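Local coordinates for protein homospermidine synthase (Legionella pneumophila subsp. pneumophila str. Philadelphia 1, PDB 2PH5) that binds NAD through a Rossmann-type domain and probably catalyses formation of the polyamine homospermidine, at residues L109-A114 / T151-H156; K147-A152 / H410-I415. All coordinates share one frame; numbering follows the deposited sequence.

Contact 1 (L109-A114 / T151-H156); sequences LYINAA and TALITH. With NAD (nicotinamide-adenine-dinucleotide), chain C.
His156 N donates a nearly straight hydrogen bond to Asn112 O (2.9 Å, 171° at the hydrogen), lying in the carbonyl plane. It joins the end of strand 109-112 to the chain past strand 152-153, its parallel neighbour in the Rossmann-type sheet. Further back, Leu153 bonds to both sides of Ile111. Leu153 N donates to Tyr110 O at 3.1 Å. Its O accepts Asn112 N and also meets the CA-H of Ile111, with Ile111 CA to Leu153 O at 3.1 Å. Tyr110 N to Thr151 O is a weak bond at the start of the pairing.

The side chains divide between the two faces of the sheet. Ile111 and Leu153 lie side by side and point the same way. Ile111 CG1 and Leu153 CG both stand anti to their backbone N (chi1 -175° and -168°), and Ile111 CD1 meets Leu153 CD2 at 3.9 Å. Helix 391-408 covers Ile111 through Met400 and Ile404. Leu153 CD2 also sits over one face of the His156 ring, offset toward its rim. On the opposite face of the sheet, Tyr110 CD1 touches Ala152 CB at 4.1 Å under helix 96-106. Tyr110 OH is hydrogen-bonded to Asp89.

The strand 109-112 leads directly to the cofactor. Ala113 CB meets the nicotinamide ring obliquely at NAD C2N (3.4 Å), and Ala114 CB approaches the ribose at NAD O2D (3.1 Å).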
loop_
_atom_site.group_PDB
_atom_site.type_symbol
_atom_site.label_atom_id
_atom_site.label_comp_id
_atom_site.label_asym_id
_atom_site.label_seq_id
_atom_site.Cartn_x
_atom_site.Cartn_y
_atom_site.Cartn_z
ATOM N N LEU A 109 11.466 42.212 -1.740
ATOM C CA LEU A 109 10.644 41.243 -2.462
ATOM C C LEU A 109 10.373 40.028 -1.582
ATOM O O LEU A 109 11.050 39.807 -0.578
ATOM C CB LEU A 109 11.368 40.784 -3.735
ATOM C CG LEU A 109 11.041 41.475 -5.061
ATOM C CD1 LEU A 109 10.369 42.841 -4.821
ATOM C CD2 LEU A 109 12.324 41.607 -5.863
ATOM N N TYR A 110 9.400 39.219 -1.964
ATOM C CA TYR A 110 9.089 38.048 -1.165
ATOM C C TYR A 110 8.414 37.002 -2.022
ATOM O O TYR A 110 7.718 37.345 -2.976
ATOM C CB TYR A 110 8.166 38.444 -0.004
ATOM C CG TYR A 110 7.573 37.279 0.756
ATOM C CD1 TYR A 110 6.550 36.504 0.203
ATOM C CD2 TYR A 110 8.014 36.965 2.041
ATOM C CE1 TYR A 110 5.977 35.452 0.906
ATOM C CE2 TYR A 110 7.444 35.910 2.756
ATOM C CZ TYR A 110 6.421 35.161 2.177
ATOM O OH TYR A 110 5.820 34.144 2.883
ATOM N N ILE A 111 8.645 35.734 -1.682
ATOM C CA ILE A 111 8.042 34.596 -2.368
ATOM C C ILE A 111 7.939 33.428 -1.381
ATOM O O ILE A 111 8.674 33.379 -0.402
ATOM C CB ILE A 111 8.903 34.116 -3.568
ATOM C CG1 ILE A 111 8.178 33.004 -4.321
ATOM C CG2 ILE A 111 10.223 33.529 -3.083
ATOM C CD1 ILE A 111 8.822 32.646 -5.634
ATOM N N ASN A 112 7.012 32.510 -1.622
ATOM C CA ASN A 112 6.881 31.327 -0.789
ATOM C C ASN A 112 6.261 30.227 -1.621
ATOM O O ASN A 112 5.693 30.482 -2.691
ATOM C CB ASN A 112 6.048 31.587 0.492
ATOM C CG ASN A 112 4.531 31.645 0.246
ATOM O OD1 ASN A 112 3.754 31.845 1.182
ATOM N ND2 ASN A 112 4.112 31.469 -1.000
ATOM N N ALA A 113 6.396 28.997 -1.145
ATOM C CA ALA A 113 5.832 27.858 -1.846
ATOM C C ALA A 113 4.538 27.434 -1.146
ATOM O O ALA A 113 3.880 26.485 -1.568
ATOM C CB ALA A 113 6.844 26.717 -1.873
ATOM N N ALA A 114 4.176 28.137 -0.072
ATOM C CA ALA A 114 2.938 27.839 0.657
ATOM C C ALA A 114 2.679 28.825 1.802
ATOM O O ALA A 114 3.609 29.256 2.493
ATOM C CB ALA A 114 2.965 26.403 1.198
ATOM N N THR A 151 6.051 43.453 -4.431
ATOM C CA THR A 151 5.545 42.160 -4.882
ATOM C C THR A 151 5.806 41.010 -3.910
ATOM O O THR A 151 6.899 40.867 -3.361
ATOM C CB THR A 151 6.135 41.786 -6.262
ATOM O OG1 THR A 151 5.753 42.777 -7.218
ATOM C CG2 THR A 151 5.625 40.428 -6.722
ATOM N N ALA A 152 4.779 40.200 -3.704
ATOM C CA ALA A 152 4.872 39.054 -2.829
ATOM C C ALA A 152 4.147 37.907 -3.517
ATOM O O ALA A 152 2.914 37.820 -3.462
ATOM C CB ALA A 152 4.220 39.369 -1.482
ATOM N N LEU A 153 4.913 37.055 -4.192
ATOM C CA LEU A 153 4.373 35.905 -4.917
ATOM C C LEU A 153 4.135 34.772 -3.930
ATOM O O LEU A 153 5.072 34.279 -3.307
ATOM C CB LEU A 153 5.370 35.447 -5.992
ATOM C CG LEU A 153 4.867 34.447 -7.044
ATOM C CD1 LEU A 153 3.719 35.070 -7.829
ATOM C CD2 LEU A 153 6.003 34.061 -7.981
ATOM N N ILE A 154 2.884 34.354 -3.790
ATOM C CA ILE A 154 2.558 33.296 -2.844
ATOM C C ILE A 154 2.220 31.949 -3.471
ATOM O O ILE A 154 1.843 31.869 -4.640
ATOM C CB ILE A 154 1.394 33.728 -1.927
ATOM C CG1 ILE A 154 0.167 34.080 -2.777
ATOM C CG2 ILE A 154 1.824 34.919 -1.087
ATOM C CD1 ILE A 154 -1.061 34.483 -1.968
ATOM N N THR A 155 2.364 30.896 -2.670
ATOM C CA THR A 155 2.085 29.526 -3.084
ATOM C C THR A 155 2.562 29.255 -4.497
ATOM O O THR A 155 1.803 28.750 -5.325
ATOM C CB THR A 155 0.576 29.214 -3.012
ATOM O OG1 THR A 155 -0.146 30.165 -3.802
ATOM C CG2 THR A 155 0.075 29.287 -1.564
ATOM N N HIS A 156 3.822 29.584 -4.770
ATOM C CA HIS A 156 4.364 29.377 -6.102
ATOM C C HIS A 156 5.412 28.274 -6.147
ATOM O O HIS A 156 6.597 28.539 -6.343
ATOM C CB HIS A 156 4.957 30.676 -6.643
ATOM C CG HIS A 156 5.274 30.624 -8.105
ATOM N ND1 HIS A 156 4.371 30.996 -9.077
ATOM C CD2 HIS A 156 6.369 30.176 -8.763
ATOM C CE1 HIS A 156 4.895 30.778 -10.270
ATOM N NE2 HIS A 156 6.105 30.279 -10.107
HETATM P PA NAD C . 11.215 21.186 5.847
HETATM O O1A NAD C . 10.463 20.844 7.105
HETATM O O2A NAD C . 12.089 20.140 5.247
HETATM O O5B NAD C . 12.118 22.515 6.065
HETATM C C5B NAD C . 11.562 23.673 6.683
HETATM C C4B NAD C . 12.711 24.480 7.317
HETATM O O4B NAD C . 12.105 25.586 7.951
HETATM C C3B NAD C . 13.507 23.725 8.387
HETATM O O3B NAD C . 14.902 23.746 8.074
HETATM C C2B NAD C . 13.202 24.459 9.663
HETATM O O2B NAD C . 14.243 24.473 10.613
HETATM C C1B NAD C . 12.761 25.840 9.176
HETATM N N9A NAD C . 11.804 26.544 10.039
HETATM C C8A NAD C . 10.841 25.906 10.841
HETATM N N7A NAD C . 10.663 26.554 12.010
HETATM C C5A NAD C . 11.511 27.607 11.993
HETATM C C6A NAD C . 11.750 28.616 12.926
HETATM N N6A NAD C . 11.107 28.719 14.090
HETATM N N1A NAD C . 12.711 29.563 12.597
HETATM C C2A NAD C . 13.412 29.525 11.408
HETATM N N3A NAD C . 13.188 28.545 10.470
HETATM C C4A NAD C . 12.242 27.615 10.793
HETATM O O3 NAD C . 10.096 21.556 4.793
HETATM P PN NAD C . 10.146 22.095 3.282
HETATM O O1N NAD C . 9.220 21.252 2.489
HETATM O O2N NAD C . 11.591 22.184 2.867
HETATM O O5D NAD C . 9.510 23.498 3.655
HETATM C C5D NAD C . 9.211 24.537 2.758
HETATM C C4D NAD C . 7.727 24.406 2.485
HETATM O O4D NAD C . 7.523 24.342 1.099
HETATM C C3D NAD C . 6.381 24.242 3.158
HETATM O O3D NAD C . 5.834 25.492 3.548
HETATM C C2D NAD C . 5.574 23.549 2.074
HETATM O O2D NAD C . 4.191 23.710 2.213
HETATM C C1D NAD C . 6.158 24.129 0.791
HETATM N N1N NAD C . 6.186 23.238 -0.392
HETATM C C2N NAD C . 5.531 23.599 -1.548
HETATM C C3N NAD C . 5.611 22.725 -2.653
HETATM C C7N NAD C . 4.948 23.039 -3.949
HETATM O O7N NAD C . 5.098 22.134 -4.968
HETATM N N7N NAD C . 4.261 24.144 -4.152
HETATM C C4N NAD C . 6.347 21.499 -2.578
HETATM C C5N NAD C . 6.999 21.167 -1.372
HETATM C C6N NAD C . 6.929 22.018 -0.285
#

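Contact 2 (K147-A152 / H410-I415); sequences KTQKTA and HPDEGI
Thr151 turns OG1 beside its own backbone N, anti to the carbonyl carbon (chi1 -61°), which brings the hydroxyl up to the loop 410-413. Thr151 OG1 accepts a weak hydrogen bond from Glu413 N at 2.6 Å. It also points at His410 O, but that bond is modelled so short that its exact length is doubtful. The side chain of Lys150 bends at chi2 (-65°), which carries its methylene chain over Pro411 O, with Lys150 CD to that oxygen at 3.2 Å. Lys150 NZ then lies alongside Asp412 and makes a weak, long salt bridge to Asp412 OD1 (3.4 Å).

Two backbone hydrogen bonds join the chains with better geometry than the long salt bridge. Thr151 N donates to Pro411 O at 2.7 Å. Ala152 N donates to Gly414 O at 2.9 Å. Both donors stand well above the plane of the carbonyl they bind. Gly414 N adds a weak bond to Gln149 O. Pro411 O therefore has the Thr151 amide as its hydrogen-bond donor and the lysine chain packed beside it. Gly414 runs at positive phi (72°), and its CA sits close against Lys150 O.

Past this loop the chains pair in parallel, Ala152 with Ile415. Ile415 CG1 lies 4.2 Å from Ala152 CB, and Thr148 OG1 comes across the same CG1 carbon. Ile100 of helix 96-106 packs on Ile415 from the same face of the sheet. Asn104 of that helix accepts hydrogen bonds from the backbone N of Gln149 and Lys150.

The contact lies away from the NAD site. The pairing adds strand 415-416, supplied by the distant C-terminal part of the chain, as one of the two edge strands of the parallel Rossmann-type sheet within this chain.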
loop_
_atom_site.group_PDB
_atom_site.type_symbol
_atom_site.label_atom_id
_atom_site.label_comp_id
_atom_site.label_asym_id
_atom_site.label_seq_id
_atom_site.Cartn_x
_atom_site.Cartn_y
_atom_site.Cartn_z
ATOM N N LYS A 147 -2.886 46.893 0.046
ATOM C CA LYS A 147 -2.297 47.441 1.267
ATOM C C LYS A 147 -0.779 47.546 1.135
ATOM O O LYS A 147 -0.159 48.477 1.655
ATOM C CB LYS A 147 -2.649 46.577 2.486
ATOM C CG LYS A 147 -3.968 46.940 3.170
ATOM C CD LYS A 147 -5.174 46.711 2.276
ATOM C CE LYS A 147 -6.452 47.194 2.948
ATOM N NZ LYS A 147 -7.649 47.015 2.077
ATOM N N THR A 148 -0.185 46.586 0.436
ATOM C CA THR A 148 1.254 46.579 0.228
ATOM C C THR A 148 1.548 46.943 -1.219
ATOM O O THR A 148 0.697 46.777 -2.091
ATOM C CB THR A 148 1.854 45.203 0.532
ATOM O OG1 THR A 148 1.209 44.211 -0.275
ATOM C CG2 THR A 148 1.657 44.860 1.999
ATOM N N GLN A 149 2.756 47.441 -1.463
ATOM C CA GLN A 149 3.179 47.848 -2.795
ATOM C C GLN A 149 4.123 46.813 -3.397
ATOM O O GLN A 149 3.938 46.367 -4.533
ATOM C CB GLN A 149 3.877 49.212 -2.712
ATOM C CG GLN A 149 3.525 50.198 -3.828
ATOM C CD GLN A 149 4.542 50.218 -4.962
ATOM O OE1 GLN A 149 5.726 50.503 -4.750
ATOM N NE2 GLN A 149 4.082 49.922 -6.174
ATOM N N LYS A 150 5.134 46.430 -2.623
ATOM C CA LYS A 150 6.128 45.451 -3.059
ATOM C C LYS A 150 5.519 44.091 -3.394
ATOM O O LYS A 150 4.589 43.635 -2.730
ATOM C CB LYS A 150 7.211 45.320 -1.986
ATOM C CG LYS A 150 8.246 46.426 -2.061
ATOM C CD LYS A 150 8.999 46.303 -3.365
ATOM C CE LYS A 150 9.960 47.431 -3.581
ATOM N NZ LYS A 150 10.641 47.229 -4.886
ATOM N N THR A 151 6.051 43.453 -4.431
ATOM C CA THR A 151 5.545 42.160 -4.882
ATOM C C THR A 151 5.806 41.010 -3.910
ATOM O O THR A 151 6.899 40.867 -3.361
ATOM C CB THR A 151 6.135 41.786 -6.262
ATOM O OG1 THR A 151 5.753 42.777 -7.218
ATOM C CG2 THR A 151 5.625 40.428 -6.722
ATOM N N ALA A 152 4.779 40.200 -3.704
ATOM C CA ALA A 152 4.872 39.054 -2.829
ATOM C C ALA A 152 4.147 37.907 -3.517
ATOM O O ALA A 152 2.914 37.820 -3.462
ATOM C CB ALA A 152 4.220 39.369 -1.482
ATOM N N HIS A 410 9.289 42.611 -11.768
ATOM C CA HIS A 410 7.939 43.068 -11.457
ATOM C C HIS A 410 7.901 43.199 -9.934
ATOM O O HIS A 410 7.069 42.591 -9.274
ATOM C CB HIS A 410 6.893 42.044 -11.899
ATOM C CG HIS A 410 6.931 41.722 -13.359
ATOM N ND1 HIS A 410 7.495 40.567 -13.857
ATOM C CD2 HIS A 410 6.467 42.406 -14.431
ATOM C CE1 HIS A 410 7.376 40.553 -15.171
ATOM N NE2 HIS A 410 6.755 41.657 -15.547
ATOM N N PRO A 411 8.804 44.013 -9.360
ATOM C CA PRO A 411 8.902 44.227 -7.915
ATOM C C PRO A 411 7.776 44.974 -7.220
ATOM O O PRO A 411 7.697 44.968 -5.995
ATOM C CB PRO A 411 10.235 44.952 -7.778
ATOM C CG PRO A 411 10.263 45.802 -8.997
ATOM C CD PRO A 411 9.791 44.847 -10.076
ATOM N N ASP A 412 6.903 45.613 -7.984
ATOM C CA ASP A 412 5.820 46.372 -7.370
ATOM C C ASP A 412 4.463 45.926 -7.882
ATOM O O ASP A 412 3.811 46.632 -8.643
ATOM C CB ASP A 412 6.052 47.858 -7.631
ATOM C CG ASP A 412 7.403 48.323 -7.105
ATOM O OD1 ASP A 412 7.570 48.396 -5.868
ATOM O OD2 ASP A 412 8.305 48.601 -7.921
ATOM N N GLU A 413 4.040 44.742 -7.447
ATOM C CA GLU A 413 2.766 44.184 -7.877
ATOM C C GLU A 413 1.890 43.797 -6.696
ATOM O O GLU A 413 0.749 43.363 -6.867
ATOM C CB GLU A 413 3.022 42.967 -8.763
ATOM C CG GLU A 413 3.880 43.261 -9.988
ATOM C CD GLU A 413 3.230 44.254 -10.944
ATOM O OE1 GLU A 413 2.122 43.965 -11.444
ATOM O OE2 GLU A 413 3.832 45.322 -11.194
ATOM N N GLY A 414 2.431 43.973 -5.496
ATOM C CA GLY A 414 1.689 43.630 -4.300
ATOM C C GLY A 414 1.584 42.129 -4.138
ATOM O O GLY A 414 2.336 41.371 -4.749
ATOM N N ILE A 415 0.652 41.700 -3.305
ATOM C CA ILE A 415 0.462 40.289 -3.083
ATOM C C ILE A 415 -0.148 39.660 -4.333
ATOM O O ILE A 415 -1.228 40.052 -4.764
ATOM C CB ILE A 415 -0.450 40.047 -1.870
ATOM C CG1 ILE A 415 0.293 40.406 -0.582
ATOM C CG2 ILE A 415 -0.884 38.607 -1.830
ATOM C CD1 ILE A 415 -0.418 39.947 0.694
#

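From the N terminus, strand 109-112 comes first. The chain then runs through helix 134-142 and returns as strand 152-153, and contact 1 closes this loop of 36 residues. Contact 2 closes a far longer one of 257 residues, which includes most of the mixed sheet and ends with helix 391-408. The two loops neither nest nor cross. They follow one another and meet at Thr151 and Ala152, which belong to both contacts. Strand 152-153 thus lies between 109-112 and 415-416 in the parallel sheet. The contacts also touch directly, with Leu109 CD1 3.6 Å from Pro411 O. Contact 1 reaches NAD; contact 2 lies at the sheet's outer edge.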